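Local atomic coordinates of hydrogenase (NiFe) small subunit HydA (PDB entry 3MYR), a protein that forms the iron-sulfur small subunit of a heterodimeric [NiFe] hydrogenase, which probably oxidises H2 and passes the electrons to an acceptor. Residues P151-G156 and A178-S183; M130-L135 and K139-V144; Q59-N64 and L97-E102; A52-R57 and T87-S92. One frame throughout, in Å; residues are numbered along the deposited sequence.

In the fold
The four contacts lie along one path through the chain, each about 12 to 17 Å, centre to centre, from the next. Contacts 4 and 3 both use helix 50-63, and their segments interleave in sequence; the loop and strand of contact 4 lead directly into helix 93-101 of contact 3. Contact 2 follows, on strand 141-144, an edge strand of the largely parallel sheet of the flavodoxin-like N-terminal domain. Contact 1 comes last, where helix 151-164, which follows that strand after a loop, meets helix 177-180. Contacts 1 and 4 are about 31 Å apart between centres, on opposite sides of the chain's centre: contact 4 borders the large subunit, contact 1 the cluster-bearing C-terminal region.

Contact 1: P151-G156 and A178-S183; sequences PMVITG and AFYGQS
Val153 overlaps the base of the Phe179 ring with both of its methyl groups. Val153 CG1 comes within 3.7 Å of Phe179 CG, and Val153 CG2 lies 3.8 Å from the same carbon, so the forked side chain straddles the start of the aromatic group as the two side chains run antiparallel alongside one another. The ring is sandwiched. Val153 CB stands over one face, displaced toward the rim, while Ala178 CB sits 3.9 Å above the centre of the other face. Further out, Phe179 CE2 lies 4.1 Å from Gly156 C. Glycine suits this turn of helix 151-164, since a CB there would clash with Phe179 CZ and with the carbonyl oxygen of Met152. Val153 has a second neighbour because its chi1 of 167° sends CG1 away from the backbone N and up to Tyr180, whose OH is 3.6 Å off. That hydroxyl is hydrogen-bonded to the main-chain oxygen of Pro145, so the buried phenol has a polar partner, while Tyr180 CE1 packs 4.0 Å from Val153 CG1. Val144, the last residue of strand 141-144, touches both Val153 and Tyr180. Helix 151-164 of the flavodoxin-like domain is in this way joined to helix 177-180, which leads into the C-terminal region, with the [3Fe-4S] cluster about 8 Å from the Tyr180 side chain. Were Phe179 an alanine, both Val153 methyls would probably lose their aromatic neighbour and a gap would open beside Gly156. With no hydrogen bond between the two segments, the join depends on shape and apolar burial.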
loop_
_atom_site.group_PDB
_atom_site.type_symbol
_atom_site.label_atom_id
_atom_site.label_comp_id
_atom_site.label_asym_id
_atom_site.label_seq_id
_atom_site.Cartn_x
_atom_site.Cartn_y
_atom_site.Cartn_z
ATOM N N PRO A 151 -12.188 10.276 2.152
ATOM C CA PRO A 151 -11.955 9.909 3.575
ATOM C C PRO A 151 -13.069 10.434 4.449
ATOM O O PRO A 151 -13.530 9.684 5.337
ATOM C CB PRO A 151 -10.663 10.674 3.915
ATOM C CG PRO A 151 -9.856 10.568 2.578
ATOM C CD PRO A 151 -10.956 10.666 1.454
ATOM N N MET A 152 -13.459 11.719 4.251
ATOM C CA MET A 152 -14.483 12.285 5.129
ATOM C C MET A 152 -15.896 11.874 4.769
ATOM O O MET A 152 -16.796 12.071 5.574
ATOM C CB MET A 152 -14.334 13.787 5.249
ATOM C CG MET A 152 -13.222 13.977 6.337
ATOM S SD MET A 152 -13.278 15.560 7.047
ATOM C CE MET A 152 -12.710 16.602 5.686
ATOM N N VAL A 153 -16.062 11.115 3.667
ATOM C CA VAL A 153 -17.336 10.390 3.463
ATOM C C VAL A 153 -17.384 9.175 4.350
ATOM O O VAL A 153 -18.419 8.877 4.962
ATOM C CB VAL A 153 -17.544 10.023 1.981
ATOM C CG1 VAL A 153 -18.695 9.012 1.820
ATOM C CG2 VAL A 153 -17.789 11.304 1.178
ATOM N N ILE A 154 -16.297 8.411 4.403
ATOM C CA ILE A 154 -16.265 7.248 5.322
ATOM C C ILE A 154 -16.547 7.676 6.768
ATOM O O ILE A 154 -17.427 7.142 7.395
ATOM C CB ILE A 154 -14.967 6.483 5.233
ATOM C CG1 ILE A 154 -14.710 6.112 3.768
ATOM C CG2 ILE A 154 -15.003 5.170 6.084
ATOM C CD1 ILE A 154 -13.275 5.573 3.545
ATOM N N THR A 155 -15.815 8.649 7.299
ATOM C CA THR A 155 -16.044 9.001 8.693
ATOM C C THR A 155 -17.373 9.785 8.835
ATOM O O THR A 155 -17.958 9.775 9.882
ATOM C CB THR A 155 -14.862 9.852 9.260
ATOM O OG1 THR A 155 -14.630 10.966 8.378
ATOM C CG2 THR A 155 -13.572 9.043 9.268
ATOM N N GLY A 156 -17.774 10.523 7.814
ATOM C CA GLY A 156 -19.090 11.170 7.755
ATOM C C GLY A 156 -20.283 10.216 7.972
ATOM O O GLY A 156 -21.213 10.520 8.726
ATOM N N ALA A 178 -26.379 11.929 1.279
ATOM C CA ALA A 178 -25.607 13.163 1.571
ATOM C C ALA A 178 -24.344 13.186 0.715
ATOM O O ALA A 178 -23.743 14.261 0.494
ATOM C CB ALA A 178 -25.200 13.261 3.097
ATOM N N PHE A 179 -23.870 11.986 0.319
ATOM C CA PHE A 179 -22.588 11.929 -0.342
ATOM C C PHE A 179 -22.730 11.479 -1.784
ATOM O O PHE A 179 -21.868 11.800 -2.622
ATOM C CB PHE A 179 -21.633 11.030 0.478
ATOM C CG PHE A 179 -21.497 11.499 1.908
ATOM C CD1 PHE A 179 -21.162 12.830 2.169
ATOM C CD2 PHE A 179 -21.851 10.676 2.968
ATOM C CE1 PHE A 179 -21.062 13.314 3.506
ATOM C CE2 PHE A 179 -21.779 11.160 4.319
ATOM C CZ PHE A 179 -21.403 12.463 4.560
ATOM N N TYR A 180 -23.803 10.715 -2.056
ATOM C CA TYR A 180 -23.942 10.099 -3.361
ATOM C C TYR A 180 -25.241 10.555 -4.048
ATOM O O TYR A 180 -25.599 10.016 -5.071
ATOM C CB TYR A 180 -23.914 8.583 -3.267
ATOM C CG TYR A 180 -22.646 8.100 -2.676
ATOM C CD1 TYR A 180 -22.547 7.890 -1.275
ATOM C CD2 TYR A 180 -21.540 7.818 -3.474
ATOM C CE1 TYR A 180 -21.370 7.392 -0.714
ATOM C CE2 TYR A 180 -20.318 7.355 -2.907
ATOM C CZ TYR A 180 -20.242 7.181 -1.540
ATOM O OH TYR A 180 -19.066 6.767 -0.937
ATOM N N GLY A 181 -25.888 11.596 -3.539
ATOM C CA GLY A 181 -27.200 11.947 -4.028
ATOM C C GLY A 181 -27.115 12.705 -5.360
ATOM O O GLY A 181 -28.112 12.839 -6.026
ATOM N N GLN A 182 -25.968 13.272 -5.712
ATOM C CA GLN A 182 -25.867 14.109 -6.966
ATOM C C GLN A 182 -24.714 13.609 -7.792
ATOM O O GLN A 182 -23.712 13.124 -7.245
ATOM C CB GLN A 182 -25.618 15.599 -6.647
ATOM C CG GLN A 182 -26.707 16.251 -5.759
ATOM C CD GLN A 182 -28.134 16.433 -6.399
ATOM O OE1 GLN A 182 -29.061 16.915 -5.705
ATOM N NE2 GLN A 182 -28.301 16.126 -7.695
ATOM N N SER A 183 -24.821 13.746 -9.106
ATOM C CA SER A 183 -23.786 13.257 -9.983
ATOM C C SER A 183 -22.646 14.242 -9.929
ATOM O O SER A 183 -22.837 15.443 -9.664
ATOM C CB SER A 183 -24.278 13.130 -11.450
ATOM O OG SER A 183 -24.475 14.418 -12.010
#

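Contact 2: M130-L135 and K139-V144; sequences MSVMDL and KPVINV
Val132 and Val141 make the close-packed half of this contact. The CG1 methyl of Val132 faces both branches of Val141, 4.0 Å from CG1 and equally far from CG2, so one methyl rests against a fork. Valine fits at each end: it is compact and beta-branched, and Val132 also packs on Val107 and Ala109 of the neighbouring strand 106-110 and on Ala114. The other half is looser and wetter. Met133 lies roughly perpendicular to Asn143, and its SD stands 3.5 Å from Asn143 ND2, whose hydrogen bond goes instead to the main-chain oxygen of Tyr173. With chi1 at 69°, Met133 CG is tucked in close to both backbone neighbours of CA, which brings the thioether up to the ND2 end of the amide, near its plane. Strands 106-110 and 141-144 run parallel, side by side, as expected of a flavodoxin-like sheet, and the short helix 132-135 lies in the long connection between them, the last helix before strand 141-144. Ser131 is the N-cap of that helix, its OG accepting a weak bond of 3.3 Å from Asp134 N. Met133 N lies in the first turn, where no earlier helical carbonyl is available, and donates to a water at 2.9 Å. The same water is 2.7 Å from Asn143 OD1 and thus bridges helix and strand. A bound imidazole, probably from the crystallisation liquor, lies about 4 Å from the Asn143 side chain.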
loop_
_atom_site.group_PDB
_atom_site.type_symbol
_atom_site.label_atom_id
_atom_site.label_comp_id
_atom_site.label_asym_id
_atom_site.label_seq_id
_atom_site.Cartn_x
_atom_site.Cartn_y
_atom_site.Cartn_z
ATOM N N MET A 130 -17.968 -11.622 -5.249
ATOM C CA MET A 130 -19.329 -11.051 -5.161
ATOM C C MET A 130 -19.307 -9.904 -4.146
ATOM O O MET A 130 -18.366 -9.806 -3.375
ATOM C CB MET A 130 -20.273 -12.172 -4.641
ATOM C CG MET A 130 -20.377 -13.286 -5.778
ATOM S SD MET A 130 -21.647 -14.487 -5.499
ATOM C CE MET A 130 -23.120 -13.486 -5.272
ATOM N N SER A 131 -20.385 -9.118 -4.104
ATOM C CA SER A 131 -20.505 -7.943 -3.232
ATOM C C SER A 131 -21.222 -8.381 -1.950
ATOM O O SER A 131 -21.852 -9.452 -1.906
ATOM C CB SER A 131 -21.414 -6.887 -3.919
ATOM O OG SER A 131 -22.760 -7.394 -4.075
ATOM N N VAL A 132 -21.158 -7.533 -0.942
ATOM C CA VAL A 132 -21.844 -7.767 0.328
ATOM C C VAL A 132 -23.365 -7.894 0.194
ATOM O O VAL A 132 -23.914 -8.902 0.616
ATOM C CB VAL A 132 -21.458 -6.626 1.320
ATOM C CG1 VAL A 132 -22.315 -6.705 2.603
ATOM C CG2 VAL A 132 -19.985 -6.720 1.591
ATOM N N MET A 133 -24.016 -6.935 -0.496
ATOM C CA MET A 133 -25.487 -6.921 -0.618
ATOM C C MET A 133 -26.023 -8.151 -1.375
ATOM O O MET A 133 -27.101 -8.650 -1.094
ATOM C CB MET A 133 -25.938 -5.618 -1.298
ATOM C CG MET A 133 -25.540 -5.532 -2.778
ATOM S SD MET A 133 -25.814 -3.903 -3.586
ATOM C CE MET A 133 -27.552 -4.044 -4.019
ATOM N N ASP A 134 -25.246 -8.682 -2.314
ATOM C CA ASP A 134 -25.624 -9.949 -2.955
ATOM C C ASP A 134 -25.557 -11.152 -2.022
ATOM O O ASP A 134 -26.339 -12.084 -2.133
ATOM C CB ASP A 134 -24.770 -10.226 -4.211
ATOM C CG ASP A 134 -25.176 -9.319 -5.411
ATOM O OD1 ASP A 134 -26.105 -8.478 -5.289
ATOM O OD2 ASP A 134 -24.495 -9.389 -6.428
ATOM N N LEU A 135 -24.639 -11.127 -1.088
ATOM C CA LEU A 135 -24.467 -12.255 -0.168
ATOM C C LEU A 135 -25.184 -12.133 1.165
ATOM O O LEU A 135 -25.444 -13.156 1.853
ATOM C CB LEU A 135 -23.006 -12.404 0.141
ATOM C CG LEU A 135 -22.074 -13.158 -0.825
ATOM C CD1 LEU A 135 -22.532 -14.146 -1.900
ATOM C CD2 LEU A 135 -20.624 -12.669 -0.912
ATOM N N LYS A 139 -29.978 -8.194 6.680
ATOM C CA LYS A 139 -29.269 -7.246 7.495
ATOM C C LYS A 139 -29.313 -5.880 6.833
ATOM O O LYS A 139 -29.235 -5.793 5.644
ATOM C CB LYS A 139 -27.824 -7.644 7.495
ATOM C CG LYS A 139 -27.234 -7.616 8.777
ATOM C CD LYS A 139 -27.663 -8.883 9.582
ATOM C CE LYS A 139 -27.896 -8.390 10.929
ATOM N NZ LYS A 139 -28.059 -9.449 11.930
ATOM N N PRO A 140 -29.338 -4.791 7.624
ATOM C CA PRO A 140 -29.207 -3.511 6.972
ATOM C C PRO A 140 -27.765 -3.378 6.433
ATOM O O PRO A 140 -26.784 -3.607 7.198
ATOM C CB PRO A 140 -29.396 -2.494 8.129
ATOM C CG PRO A 140 -30.163 -3.272 9.207
ATOM C CD PRO A 140 -29.556 -4.683 9.067
ATOM N N VAL A 141 -27.639 -3.006 5.160
ATOM C CA VAL A 141 -26.323 -2.841 4.534
ATOM C C VAL A 141 -26.238 -1.415 3.997
ATOM O O VAL A 141 -27.085 -0.957 3.239
ATOM C CB VAL A 141 -26.031 -3.911 3.391
ATOM C CG1 VAL A 141 -24.674 -3.528 2.603
ATOM C CG2 VAL A 141 -25.863 -5.345 3.985
ATOM N N ILE A 142 -25.181 -0.721 4.285
ATOM C CA ILE A 142 -25.047 0.633 3.720
ATOM C C ILE A 142 -23.866 0.567 2.768
ATOM O O ILE A 142 -22.796 0.166 3.189
ATOM C CB ILE A 142 -24.684 1.660 4.809
ATOM C CG1 ILE A 142 -25.793 1.772 5.842
ATOM C CG2 ILE A 142 -24.467 3.051 4.205
ATOM C CD1 ILE A 142 -25.193 2.547 7.064
ATOM N N ASN A 143 -24.028 0.955 1.510
ATOM C CA ASN A 143 -22.911 0.943 0.551
ATOM C C ASN A 143 -22.238 2.285 0.495
ATOM O O ASN A 143 -22.913 3.308 0.320
ATOM C CB ASN A 143 -23.477 0.624 -0.818
ATOM C CG ASN A 143 -23.877 -0.857 -0.922
ATOM O OD1 ASN A 143 -23.255 -1.687 -0.263
ATOM N ND2 ASN A 143 -24.903 -1.168 -1.682
ATOM N N VAL A 144 -20.922 2.311 0.672
ATOM C CA VAL A 144 -20.186 3.551 0.663
ATOM C C VAL A 144 -19.078 3.356 -0.397
ATOM O O VAL A 144 -17.932 3.040 -0.067
ATOM C CB VAL A 144 -19.602 3.890 2.096
ATOM C CG1 VAL A 144 -18.768 5.279 2.088
ATOM C CG2 VAL A 144 -20.757 3.991 3.141
HETATM O O HOH W 1 -23.061 -4.262 -1.045
#

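Contact 3: Q59-N64 and L97-E102; sequences QAMDEN and LMETVE
Met61 reaches across from helix 50-63 and lays its terminal methyl on the backbone of helix 93-101, with CE 3.5 Å from Glu99 O and 3.9 Å from Glu99 CG. The Met61 chain runs roughly perpendicular to that of Thr100, Met61 SD lying 4.1 Å from Thr100 CG2. The bend at chi3 (54°) lays CE over the backbone where Glu99 passes into Thr100. Methionine suits this place because its long, unbranched and flexible chain can bridge the space between the two helices and rest its methyl on a backbone.

The next shell fixes the partners. Thr100 OG1 is hydrogen-bonded to Ile96 O one turn back, which leaves its methyl for packing. Glu99 sends its carboxylate to Arg57 of helix 50-63 in a salt bridge, so that, of its side chain, it is CG that meets Met61. Beneath, strand 5-10 packs against both helices, Ile7 touching Met61 and Leu9 touching Thr100.

Met61 makes van der Waals contact without a hydrogen bond to helix 93-101; a directional tie between the helices comes from the Glu99-Arg57 salt bridge alongside.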
loop_
_atom_site.group_PDB
_atom_site.type_symbol
_atom_site.label_atom_id
_atom_site.label_comp_id
_atom_site.label_asym_id
_atom_site.label_seq_id
_atom_site.Cartn_x
_atom_site.Cartn_y
_atom_site.Cartn_z
ATOM N N GLN A 59 -14.659 -12.592 20.550
ATOM C CA GLN A 59 -15.118 -12.054 21.823
ATOM C C GLN A 59 -15.957 -10.764 21.604
ATOM O O GLN A 59 -16.996 -10.551 22.222
ATOM C CB GLN A 59 -13.923 -11.785 22.719
ATOM C CG GLN A 59 -14.313 -11.313 24.151
ATOM C CD GLN A 59 -13.121 -10.769 24.958
ATOM O OE1 GLN A 59 -11.959 -10.967 24.589
ATOM N NE2 GLN A 59 -13.415 -10.065 26.051
ATOM N N ALA A 60 -15.551 -9.932 20.663
ATOM C CA ALA A 60 -16.421 -8.833 20.254
ATOM C C ALA A 60 -17.783 -9.311 19.803
ATOM O O ALA A 60 -18.770 -8.713 20.174
ATOM C CB ALA A 60 -15.749 -7.941 19.155
ATOM N N MET A 61 -17.855 -10.336 18.970
ATOM C CA MET A 61 -19.136 -10.799 18.493
ATOM C C MET A 61 -19.983 -11.359 19.674
ATOM O O MET A 61 -21.184 -11.117 19.729
ATOM C CB MET A 61 -18.981 -11.880 17.429
ATOM C CG MET A 61 -18.392 -11.348 16.066
ATOM S SD MET A 61 -17.729 -12.757 15.165
ATOM C CE MET A 61 -19.138 -13.872 15.119
ATOM N N ASP A 62 -19.330 -12.053 20.612
ATOM C CA ASP A 62 -20.000 -12.642 21.791
ATOM C C ASP A 62 -20.585 -11.555 22.731
ATOM O O ASP A 62 -21.733 -11.613 23.103
ATOM C CB ASP A 62 -18.984 -13.519 22.552
ATOM C CG ASP A 62 -19.631 -14.325 23.721
ATOM O OD1 ASP A 62 -20.597 -15.063 23.445
ATOM O OD2 ASP A 62 -19.165 -14.250 24.907
ATOM N N GLU A 63 -19.804 -10.529 23.049
ATOM C CA GLU A 63 -20.178 -9.563 24.056
ATOM C C GLU A 63 -21.095 -8.465 23.561
ATOM O O GLU A 63 -21.719 -7.807 24.357
ATOM C CB GLU A 63 -18.907 -8.965 24.649
ATOM C CG GLU A 63 -18.123 -10.110 25.318
ATOM C CD GLU A 63 -16.931 -9.696 26.167
ATOM O OE1 GLU A 63 -16.500 -10.563 26.982
ATOM O OE2 GLU A 63 -16.414 -8.568 26.019
ATOM N N ASN A 64 -21.217 -8.290 22.249
ATOM C CA ASN A 64 -21.975 -7.170 21.727
ATOM C C ASN A 64 -23.043 -7.640 20.778
ATOM O O ASN A 64 -23.440 -6.913 19.846
ATOM C CB ASN A 64 -21.014 -6.263 20.991
ATOM C CG ASN A 64 -19.993 -5.652 21.917
ATOM O OD1 ASN A 64 -20.335 -4.858 22.759
ATOM N ND2 ASN A 64 -18.757 -6.092 21.814
ATOM N N LEU A 97 -17.534 -13.890 6.612
ATOM C CA LEU A 97 -18.568 -12.902 6.361
ATOM C C LEU A 97 -19.895 -13.332 6.987
ATOM O O LEU A 97 -20.485 -12.563 7.807
ATOM C CB LEU A 97 -18.740 -12.667 4.851
ATOM C CG LEU A 97 -19.958 -11.786 4.470
ATOM C CD1 LEU A 97 -19.565 -10.318 4.832
ATOM C CD2 LEU A 97 -20.173 -11.830 2.946
ATOM N N MET A 98 -20.354 -14.543 6.653
ATOM C CA MET A 98 -21.693 -14.936 7.040
ATOM C C MET A 98 -21.728 -15.088 8.543
ATOM O O MET A 98 -22.687 -14.669 9.177
ATOM C CB MET A 98 -22.182 -16.242 6.328
ATOM C CG MET A 98 -22.296 -16.071 4.755
ATOM S SD MET A 98 -23.048 -14.507 4.245
ATOM C CE MET A 98 -24.768 -14.911 4.685
ATOM N N GLU A 99 -20.662 -15.637 9.137
ATOM C CA GLU A 99 -20.683 -15.848 10.593
ATOM C C GLU A 99 -20.567 -14.471 11.359
ATOM O O GLU A 99 -21.225 -14.281 12.361
ATOM C CB GLU A 99 -19.583 -16.838 10.972
ATOM C CG GLU A 99 -18.904 -16.562 12.305
ATOM C CD GLU A 99 -17.557 -17.326 12.502
ATOM O OE1 GLU A 99 -17.615 -18.578 12.593
ATOM O OE2 GLU A 99 -16.462 -16.688 12.567
ATOM N N THR A 100 -19.818 -13.492 10.842
ATOM C CA THR A 100 -19.640 -12.256 11.557
ATOM C C THR A 100 -20.859 -11.323 11.399
ATOM O O THR A 100 -21.256 -10.644 12.355
ATOM C CB THR A 100 -18.402 -11.549 11.024
ATOM O OG1 THR A 100 -17.314 -12.476 11.080
ATOM C CG2 THR A 100 -18.053 -10.358 11.847
ATOM N N VAL A 101 -21.508 -11.320 10.235
ATOM C CA VAL A 101 -22.663 -10.426 10.064
ATOM C C VAL A 101 -23.910 -11.007 10.758
ATOM O O VAL A 101 -24.846 -10.279 10.991
ATOM C CB VAL A 101 -23.004 -10.060 8.590
ATOM C CG1 VAL A 101 -21.767 -9.508 7.861
ATOM C CG2 VAL A 101 -23.573 -11.278 7.841
ATOM N N GLU A 102 -23.938 -12.292 11.077
ATOM C CA GLU A 102 -25.191 -12.902 11.573
ATOM C C GLU A 102 -25.836 -12.111 12.738
ATOM O O GLU A 102 -27.002 -11.826 12.708
ATOM C CB GLU A 102 -25.013 -14.355 12.018
ATOM C CG GLU A 102 -26.414 -14.976 12.284
ATOM C CD GLU A 102 -26.357 -16.429 12.654
ATOM O OE1 GLU A 102 -27.440 -17.063 12.626
ATOM O OE2 GLU A 102 -25.251 -16.942 12.988
#

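Contact 4: A52-R57 and T87-S92; sequences AAEAAR and TVAGHS
Glu54 lies with its aliphatic stem against the hairpin and its carboxylate turned forward along its own helix, toward Arg57. Glu54 CG packs on the methyl of Ala89, 4.0 Å from Ala89 CB, while the end of the chain slants past Val88 and Glu54 OE1 comes within 3.9 Å of Val88 CG1. A bend at chi2 of -50° folds the carboxylate over, so that CG faces the turn and the oxygens reach other partners. Arg57, one helical turn on, meets Glu54 OE2 nearly head-on: Arg57 NH1 lies 3.1 Å away in a salt bridge, with the oxygen in the plane of the guanidinium at its edge, and NE adds a weak bond. OE1 is taken by the hydroxyl of Tyr41. Bonds to both oxygens restrain the rotation of the carboxylate, and the arginine, which it shares with Glu99, probably offsets its charge. Loss of the carboxylate to an alanine at Glu54 is likely to strip Arg57 of this acidic mate, deprive Tyr41 of its acceptor and leave the methyl of Ala89 without this neighbour. The small Ala89 lets the stem come close; Gly90 serves the turn alone, taking its phi of 78° easily. The large subunit borders this region, its Asp8 accepting from Ala89 N and its Pro9 packing on Glu54. Val88 N to His91 O, at 2.8 Å, and His91 N to Val88 O, at 3.0 Å, close the turn from both ends. Helix 50-63 thus rests on a beta hairpin with a two-residue loop, a type I' turn, the tight kind in which Ala89 and Gly90 both have positive phi.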
loop_
_atom_site.group_PDB
_atom_site.type_symbol
_atom_site.label_atom_id
_atom_site.label_comp_id
_atom_site.label_asym_id
_atom_site.label_seq_id
_atom_site.Cartn_x
_atom_site.Cartn_y
_atom_site.Cartn_z
ATOM N N ALA A 52 -4.636 -14.930 18.791
ATOM C CA ALA A 52 -4.990 -13.856 19.703
ATOM C C ALA A 52 -5.855 -12.806 18.956
ATOM O O ALA A 52 -6.727 -12.183 19.530
ATOM C CB ALA A 52 -3.745 -13.179 20.238
ATOM N N ALA A 53 -5.543 -12.562 17.694
ATOM C CA ALA A 53 -6.324 -11.630 16.884
ATOM C C ALA A 53 -7.724 -12.203 16.591
ATOM O O ALA A 53 -8.716 -11.495 16.768
ATOM C CB ALA A 53 -5.601 -11.275 15.591
ATOM N N GLU A 54 -7.794 -13.448 16.136
ATOM C CA GLU A 54 -9.103 -14.100 15.921
ATOM C C GLU A 54 -9.972 -14.120 17.208
ATOM O O GLU A 54 -11.169 -13.813 17.151
ATOM C CB GLU A 54 -8.953 -15.511 15.346
ATOM C CG GLU A 54 -8.353 -15.501 13.944
ATOM C CD GLU A 54 -9.108 -14.497 13.033
ATOM O OE1 GLU A 54 -8.467 -13.525 12.540
ATOM O OE2 GLU A 54 -10.354 -14.606 12.914
ATOM N N ALA A 55 -9.350 -14.409 18.355
ATOM C CA ALA A 55 -10.094 -14.441 19.618
ATOM C C ALA A 55 -10.695 -13.049 19.891
ATOM O O ALA A 55 -11.771 -12.963 20.430
ATOM C CB ALA A 55 -9.187 -14.930 20.807
ATOM N N ALA A 56 -10.042 -11.963 19.463
ATOM C CA ALA A 56 -10.605 -10.660 19.752
ATOM C C ALA A 56 -11.860 -10.437 18.906
ATOM O O ALA A 56 -12.851 -9.837 19.393
ATOM C CB ALA A 56 -9.553 -9.524 19.497
ATOM N N ARG A 57 -11.849 -10.884 17.642
ATOM C CA ARG A 57 -13.055 -10.716 16.834
ATOM C C ARG A 57 -14.214 -11.546 17.460
ATOM O O ARG A 57 -15.340 -11.048 17.599
ATOM C CB ARG A 57 -12.830 -11.089 15.355
ATOM C CG ARG A 57 -14.097 -11.265 14.573
ATOM C CD ARG A 57 -13.840 -11.631 13.098
ATOM N NE ARG A 57 -13.277 -12.954 12.900
ATOM C CZ ARG A 57 -13.993 -14.073 12.837
ATOM N NH1 ARG A 57 -13.356 -15.230 12.722
ATOM N NH2 ARG A 57 -15.330 -14.059 12.914
ATOM N N THR A 87 -8.700 -16.789 2.156
ATOM C CA THR A 87 -9.017 -17.384 3.475
ATOM C C THR A 87 -8.252 -16.566 4.513
ATOM O O THR A 87 -7.286 -15.800 4.167
ATOM C CB THR A 87 -8.481 -18.871 3.515
ATOM O OG1 THR A 87 -7.067 -18.807 3.368
ATOM C CG2 THR A 87 -9.047 -19.697 2.338
ATOM N N VAL A 88 -8.708 -16.666 5.760
ATOM C CA VAL A 88 -7.991 -16.105 6.914
ATOM C C VAL A 88 -8.013 -17.170 7.985
ATOM O O VAL A 88 -9.058 -17.770 8.200
ATOM C CB VAL A 88 -8.699 -14.823 7.503
ATOM C CG1 VAL A 88 -7.942 -14.325 8.733
ATOM C CG2 VAL A 88 -8.758 -13.691 6.442
ATOM N N ALA A 89 -6.872 -17.448 8.636
ATOM C CA ALA A 89 -6.810 -18.504 9.673
ATOM C C ALA A 89 -7.429 -19.880 9.170
ATOM O O ALA A 89 -8.144 -20.551 9.899
ATOM C CB ALA A 89 -7.532 -18.026 10.966
ATOM N N GLY A 90 -7.269 -20.208 7.889
ATOM C CA GLY A 90 -7.821 -21.468 7.375
ATOM C C GLY A 90 -9.308 -21.502 7.085
ATOM O O GLY A 90 -9.818 -22.560 6.813
ATOM N N HIS A 91 -10.023 -20.370 7.192
ATOM C CA HIS A 91 -11.435 -20.282 6.804
ATOM C C HIS A 91 -11.626 -19.361 5.590
ATOM O O HIS A 91 -10.944 -18.356 5.491
ATOM C CB HIS A 91 -12.244 -19.705 7.951
ATOM C CG HIS A 91 -12.232 -20.560 9.168
ATOM N ND1 HIS A 91 -13.199 -21.513 9.413
ATOM C CD2 HIS A 91 -11.381 -20.600 10.224
ATOM C CE1 HIS A 91 -12.934 -22.119 10.561
ATOM N NE2 HIS A 91 -11.846 -21.575 11.079
ATOM N N SER A 92 -12.645 -19.638 4.770
ATOM C CA SER A 92 -12.892 -18.839 3.595
ATOM C C SER A 92 -13.477 -17.524 4.003
ATOM O O SER A 92 -14.125 -17.399 5.038
ATOM C CB SER A 92 -13.863 -19.591 2.660
ATOM O OG SER A 92 -15.128 -19.643 3.303
#